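4-hydroxythreonine-4-phosphate dehydrogenase (PDB 6XMY) probably catalyses the NAD(P)-dependent oxidation of 4-(phosphooxy)-L-threonine, a late step in the biosynthesis of pyridoxine 5'-phosphate. Local coordinates at residues G17-A29 / H299-P313. Sequence-based numbering, arbitrary orientation.
Sequences GEPAGIGPDLCLA and HGTALELAGKNKANP. With NAD (nicotinamide-adenine-dinucleotide), chain B.
The Ile22 side chain sits in the bend of 299-313. Its CG1 lies between the backbone N and the carbonyl carbon (chi1 58°), and the extended chain beyond carries CD1 in among His299 CE1, Ala302 CB and Ala311 CB, also 3.6 Å from N6A of the NAD adenine. The other branch, CG2, packs on Leu305 CB and the backbone around Ala306. Ile22 N fixes the base of this side chain by donating to Thr301 O at 3.0 Å.

Leu26, four residues on, straddles two partners: CD1 meets the edge of the His299 ring, in its plane and 3.4 Å from CE1, while CD2 rests on Pro313 CA and CB. The N6A/N7A edge of the adenine lies over one face of that imidazole, edge to face, with NAD N6A 3.3 Å above the His299 plane and offset toward the rim. The ring's rotation is set by ND1, which donates in plane to a lone pair of Gly300 O.

One residue earlier, Asp25 points its carboxylate into the turn 305-308. OD2 takes Gly307 N on its syn lone pair at 2.8 Å and also accepts from a water that bridges to Asn309 N; OD1 is held by a salt bridge to Arg49. Near the other end, Glu18 CB touches Thr301 CG2, and Leu303 CD2 lies over Ala20.

Together these contacts back the adenosine half of the NAD site. Asn312 reads the adenine edge through its backbone, N to N1A at 2.8 Å and O from N6A, and Glu304 OE2 accepts from ribose O2B; Gly300 N and Ala302 N bind oxygens of the adenosine-side phosphate. Ile22 CD1, Ala311 CB and Leu305 CD1 line one face of the adenine, while Asp25 bonds Gly307 N and the water, consistent with the loop being held in the shape that offers its backbone groups to NAD.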
# COMPACT_ATOMS: atom_id res chain seq x y z
N GLY A 17 -11.10 -5.10 3.73
CA GLY A 17 -11.32 -3.69 3.43
C GLY A 17 -12.78 -3.26 3.53
O GLY A 17 -13.59 -3.84 4.26
N GLU A 18 -13.11 -2.19 2.80
CA GLU A 18 -14.45 -1.64 2.82
C GLU A 18 -15.45 -2.67 2.29
O GLU A 18 -15.31 -3.13 1.15
CB GLU A 18 -14.49 -0.36 1.97
CG GLU A 18 -15.88 0.11 1.59
CD GLU A 18 -16.80 0.28 2.78
OE1 GLU A 18 -17.95 -0.19 2.70
OE2 GLU A 18 -16.39 0.89 3.79
N PRO A 19 -16.42 -3.10 3.10
CA PRO A 19 -17.23 -4.26 2.70
C PRO A 19 -18.14 -4.00 1.52
O PRO A 19 -18.47 -4.95 0.80
CB PRO A 19 -18.02 -4.60 3.97
CG PRO A 19 -18.04 -3.32 4.75
CD PRO A 19 -16.73 -2.65 4.46
N ALA A 20 -18.56 -2.75 1.31
CA ALA A 20 -19.45 -2.42 0.20
C ALA A 20 -18.71 -2.28 -1.12
O ALA A 20 -19.35 -2.19 -2.17
CB ALA A 20 -20.21 -1.12 0.49
N GLY A 21 -17.38 -2.23 -1.09
CA GLY A 21 -16.56 -2.09 -2.27
C GLY A 21 -16.05 -3.41 -2.79
O GLY A 21 -16.53 -4.49 -2.42
N ILE A 22 -15.03 -3.34 -3.65
CA ILE A 22 -14.54 -4.54 -4.33
C ILE A 22 -13.56 -5.35 -3.49
O ILE A 22 -13.13 -6.42 -3.94
CB ILE A 22 -13.91 -4.24 -5.71
CG1 ILE A 22 -12.75 -3.24 -5.60
CG2 ILE A 22 -14.99 -3.81 -6.70
CD1 ILE A 22 -11.94 -3.13 -6.88
N GLY A 23 -13.17 -4.88 -2.31
CA GLY A 23 -12.26 -5.62 -1.45
C GLY A 23 -12.68 -7.06 -1.24
O GLY A 23 -11.88 -7.99 -1.45
N PRO A 24 -13.92 -7.29 -0.79
CA PRO A 24 -14.38 -8.69 -0.66
C PRO A 24 -14.28 -9.46 -1.97
O PRO A 24 -13.80 -10.60 -1.97
CB PRO A 24 -15.83 -8.52 -0.18
CG PRO A 24 -15.81 -7.24 0.60
CD PRO A 24 -14.88 -6.34 -0.19
N ASP A 25 -14.69 -8.84 -3.09
CA ASP A 25 -14.60 -9.50 -4.39
C ASP A 25 -13.18 -9.94 -4.67
O ASP A 25 -12.94 -11.04 -5.18
CB ASP A 25 -15.06 -8.56 -5.51
CG ASP A 25 -16.43 -7.96 -5.28
OD1 ASP A 25 -16.74 -7.54 -4.15
OD2 ASP A 25 -17.20 -7.84 -6.26
N LEU A 26 -12.21 -9.06 -4.38
CA LEU A 26 -10.81 -9.38 -4.65
C LEU A 26 -10.31 -10.51 -3.77
O LEU A 26 -9.51 -11.34 -4.22
CB LEU A 26 -9.96 -8.12 -4.47
CG LEU A 26 -10.27 -7.03 -5.49
CD1 LEU A 26 -9.54 -5.73 -5.15
CD2 LEU A 26 -9.89 -7.51 -6.88
N CYS A 27 -10.76 -10.55 -2.52
CA CYS A 27 -10.38 -11.66 -1.65
C CYS A 27 -10.95 -12.98 -2.17
O CYS A 27 -10.28 -14.01 -2.13
CB CYS A 27 -10.83 -11.39 -0.22
SG CYS A 27 -9.96 -10.00 0.54
N LEU A 28 -12.19 -12.94 -2.67
CA LEU A 28 -12.80 -14.15 -3.22
C LEU A 28 -12.03 -14.64 -4.43
O LEU A 28 -11.94 -15.85 -4.66
CB LEU A 28 -14.27 -13.89 -3.56
CG LEU A 28 -15.16 -13.55 -2.37
CD1 LEU A 28 -16.55 -13.12 -2.83
CD2 LEU A 28 -15.27 -14.73 -1.38
N ALA A 29 -11.44 -13.72 -5.21
CA ALA A 29 -10.59 -14.12 -6.34
C ALA A 29 -9.39 -14.95 -5.90
O ALA A 29 -8.85 -15.72 -6.71
CB ALA A 29 -10.13 -12.89 -7.12
N HIS A 299 -5.31 0.73 -5.82
CA HIS A 299 -6.56 1.30 -6.28
C HIS A 299 -7.52 1.38 -5.11
O HIS A 299 -7.25 0.86 -4.02
CB HIS A 299 -7.16 0.48 -7.43
CG HIS A 299 -7.46 -0.94 -7.05
ND1 HIS A 299 -8.50 -1.28 -6.22
CD2 HIS A 299 -6.86 -2.10 -7.41
CE1 HIS A 299 -8.53 -2.60 -6.07
NE2 HIS A 299 -7.54 -3.12 -6.78
N GLY A 300 -8.65 2.02 -5.35
CA GLY A 300 -9.65 2.25 -4.33
C GLY A 300 -10.78 1.25 -4.36
O GLY A 300 -10.68 0.16 -4.94
N THR A 301 -11.90 1.65 -3.74
CA THR A 301 -13.00 0.75 -3.44
C THR A 301 -13.85 0.42 -4.65
O THR A 301 -14.58 -0.57 -4.60
CB THR A 301 -13.87 1.36 -2.33
OG1 THR A 301 -14.14 2.74 -2.62
CG2 THR A 301 -13.15 1.28 -1.00
N ALA A 302 -13.82 1.23 -5.70
CA ALA A 302 -14.59 0.98 -6.92
C ALA A 302 -16.01 0.49 -6.61
O ALA A 302 -16.45 -0.56 -7.06
CB ALA A 302 -13.85 0.02 -7.85
N LEU A 303 -16.73 1.30 -5.82
CA LEU A 303 -18.03 0.89 -5.30
C LEU A 303 -18.98 0.43 -6.39
O LEU A 303 -19.70 -0.55 -6.22
CB LEU A 303 -18.67 2.04 -4.51
CG LEU A 303 -18.02 2.33 -3.17
CD1 LEU A 303 -18.40 3.73 -2.69
CD2 LEU A 303 -18.44 1.28 -2.15
N GLU A 304 -19.00 1.13 -7.52
CA GLU A 304 -19.90 0.79 -8.61
C GLU A 304 -19.59 -0.56 -9.23
O GLU A 304 -20.44 -1.10 -9.96
CB GLU A 304 -19.87 1.89 -9.68
CG GLU A 304 -18.56 1.96 -10.47
CD GLU A 304 -17.36 2.46 -9.65
OE1 GLU A 304 -17.57 3.09 -8.59
OE2 GLU A 304 -16.21 2.21 -10.08
N LEU A 305 -18.41 -1.12 -8.99
CA LEU A 305 -18.06 -2.43 -9.53
C LEU A 305 -18.33 -3.57 -8.56
O LEU A 305 -18.24 -4.73 -8.96
CB LEU A 305 -16.58 -2.48 -9.93
CG LEU A 305 -16.11 -1.45 -10.96
CD1 LEU A 305 -14.67 -1.73 -11.38
CD2 LEU A 305 -17.02 -1.44 -12.16
N ALA A 306 -18.64 -3.26 -7.30
CA ALA A 306 -18.79 -4.31 -6.30
C ALA A 306 -19.92 -5.26 -6.69
O ALA A 306 -21.03 -4.83 -7.02
CB ALA A 306 -19.04 -3.69 -4.92
N GLY A 307 -19.63 -6.56 -6.66
CA GLY A 307 -20.59 -7.59 -7.00
C GLY A 307 -20.85 -7.77 -8.48
O GLY A 307 -21.77 -8.51 -8.83
N LYS A 308 -20.07 -7.12 -9.36
CA LYS A 308 -20.40 -7.09 -10.78
C LYS A 308 -19.49 -7.94 -11.65
O LYS A 308 -19.72 -8.02 -12.86
CB LYS A 308 -20.35 -5.65 -11.31
CG LYS A 308 -21.23 -4.67 -10.56
CD LYS A 308 -22.69 -4.97 -10.77
CE LYS A 308 -23.55 -3.86 -10.18
NZ LYS A 308 -24.97 -4.29 -10.04
N ASN A 309 -18.43 -8.54 -11.09
CA ASN A 309 -17.47 -9.32 -11.87
C ASN A 309 -16.79 -8.50 -12.96
O ASN A 309 -16.57 -8.98 -14.07
CB ASN A 309 -18.10 -10.59 -12.46
CG ASN A 309 -17.99 -11.77 -11.54
OD1 ASN A 309 -16.98 -11.95 -10.86
ND2 ASN A 309 -19.03 -12.59 -11.52
N LYS A 310 -16.44 -7.25 -12.64
CA LYS A 310 -15.77 -6.38 -13.60
C LYS A 310 -14.37 -5.97 -13.20
O LYS A 310 -13.54 -5.72 -14.07
CB LYS A 310 -16.60 -5.11 -13.86
CG LYS A 310 -17.82 -5.35 -14.74
CD LYS A 310 -17.43 -6.08 -16.02
CE LYS A 310 -18.44 -5.90 -17.13
NZ LYS A 310 -19.78 -6.43 -16.77
N ALA A 311 -14.10 -5.89 -11.90
CA ALA A 311 -12.81 -5.43 -11.41
C ALA A 311 -11.68 -6.38 -11.81
O ALA A 311 -11.85 -7.60 -11.89
CB ALA A 311 -12.85 -5.30 -9.89
N ASN A 312 -10.52 -5.80 -12.04
CA ASN A 312 -9.32 -6.53 -12.39
C ASN A 312 -8.60 -6.90 -11.10
O ASN A 312 -8.26 -6.01 -10.32
CB ASN A 312 -8.43 -5.64 -13.24
CG ASN A 312 -7.29 -6.39 -13.89
OD1 ASN A 312 -6.62 -7.18 -13.24
ND2 ASN A 312 -7.06 -6.14 -15.17
N PRO A 313 -8.37 -8.19 -10.83
CA PRO A 313 -7.67 -8.59 -9.60
C PRO A 313 -6.15 -8.52 -9.69
O PRO A 313 -5.48 -9.02 -8.78
CB PRO A 313 -8.11 -10.05 -9.43
CG PRO A 313 -8.18 -10.53 -10.86
CD PRO A 313 -8.76 -9.36 -11.63
PA NAD B . -10.72 4.04 -7.22
O1A NAD B . -11.88 3.53 -6.38
O2A NAD B . -9.50 3.27 -7.69
O5B NAD B . -11.58 4.43 -8.66
C5B NAD B . -10.73 4.96 -9.64
C4B NAD B . -11.08 4.35 -11.01
O4B NAD B . -10.43 3.07 -11.12
C3B NAD B . -12.61 4.12 -11.10
O3B NAD B . -12.96 4.38 -12.45
C2B NAD B . -12.74 2.62 -10.70
O2B NAD B . -13.83 1.98 -11.30
C1B NAD B . -11.42 2.05 -11.32
N9A NAD B . -10.89 0.90 -10.59
C8A NAD B . -10.36 0.83 -9.30
N7A NAD B . -9.95 -0.39 -8.99
C5A NAD B . -10.21 -1.16 -10.11
C6A NAD B . -10.01 -2.52 -10.41
N6A NAD B . -9.44 -3.34 -9.49
N1A NAD B . -10.38 -3.02 -11.63
C2A NAD B . -10.93 -2.14 -12.52
N3A NAD B . -11.19 -0.83 -12.38
C4A NAD B . -10.80 -0.37 -11.14
O3 NAD B . -10.22 5.35 -6.41
PN NAD B . -10.96 6.73 -6.17
O1N NAD B . -9.99 7.89 -6.17
O2N NAD B . -12.32 6.69 -6.78
O5D NAD B . -11.34 6.68 -4.44
C5D NAD B . -12.29 5.75 -4.07
C4D NAD B . -12.07 5.44 -2.59
O4D NAD B . -10.96 4.51 -2.50
C3D NAD B . -11.63 6.73 -1.82
O3D NAD B . -12.19 6.63 -0.54
C2D NAD B . -10.09 6.59 -1.76
O2D NAD B . -9.49 7.17 -0.63
C1D NAD B . -10.04 5.05 -1.55
N1N NAD B . -8.69 4.49 -1.90
C2N NAD B . -8.20 3.55 -1.03
C3N NAD B . -6.96 2.96 -1.27
C7N NAD B . -6.53 1.95 -0.27
O7N NAD B . -7.26 1.63 0.67
N7N NAD B . -5.29 1.37 -0.47
C4N NAD B . -6.21 3.32 -2.41
C5N NAD B . -6.75 4.28 -3.28
C6N NAD B . -8.00 4.87 -3.02
O HOH W 1 -16.55 -8.27 -8.81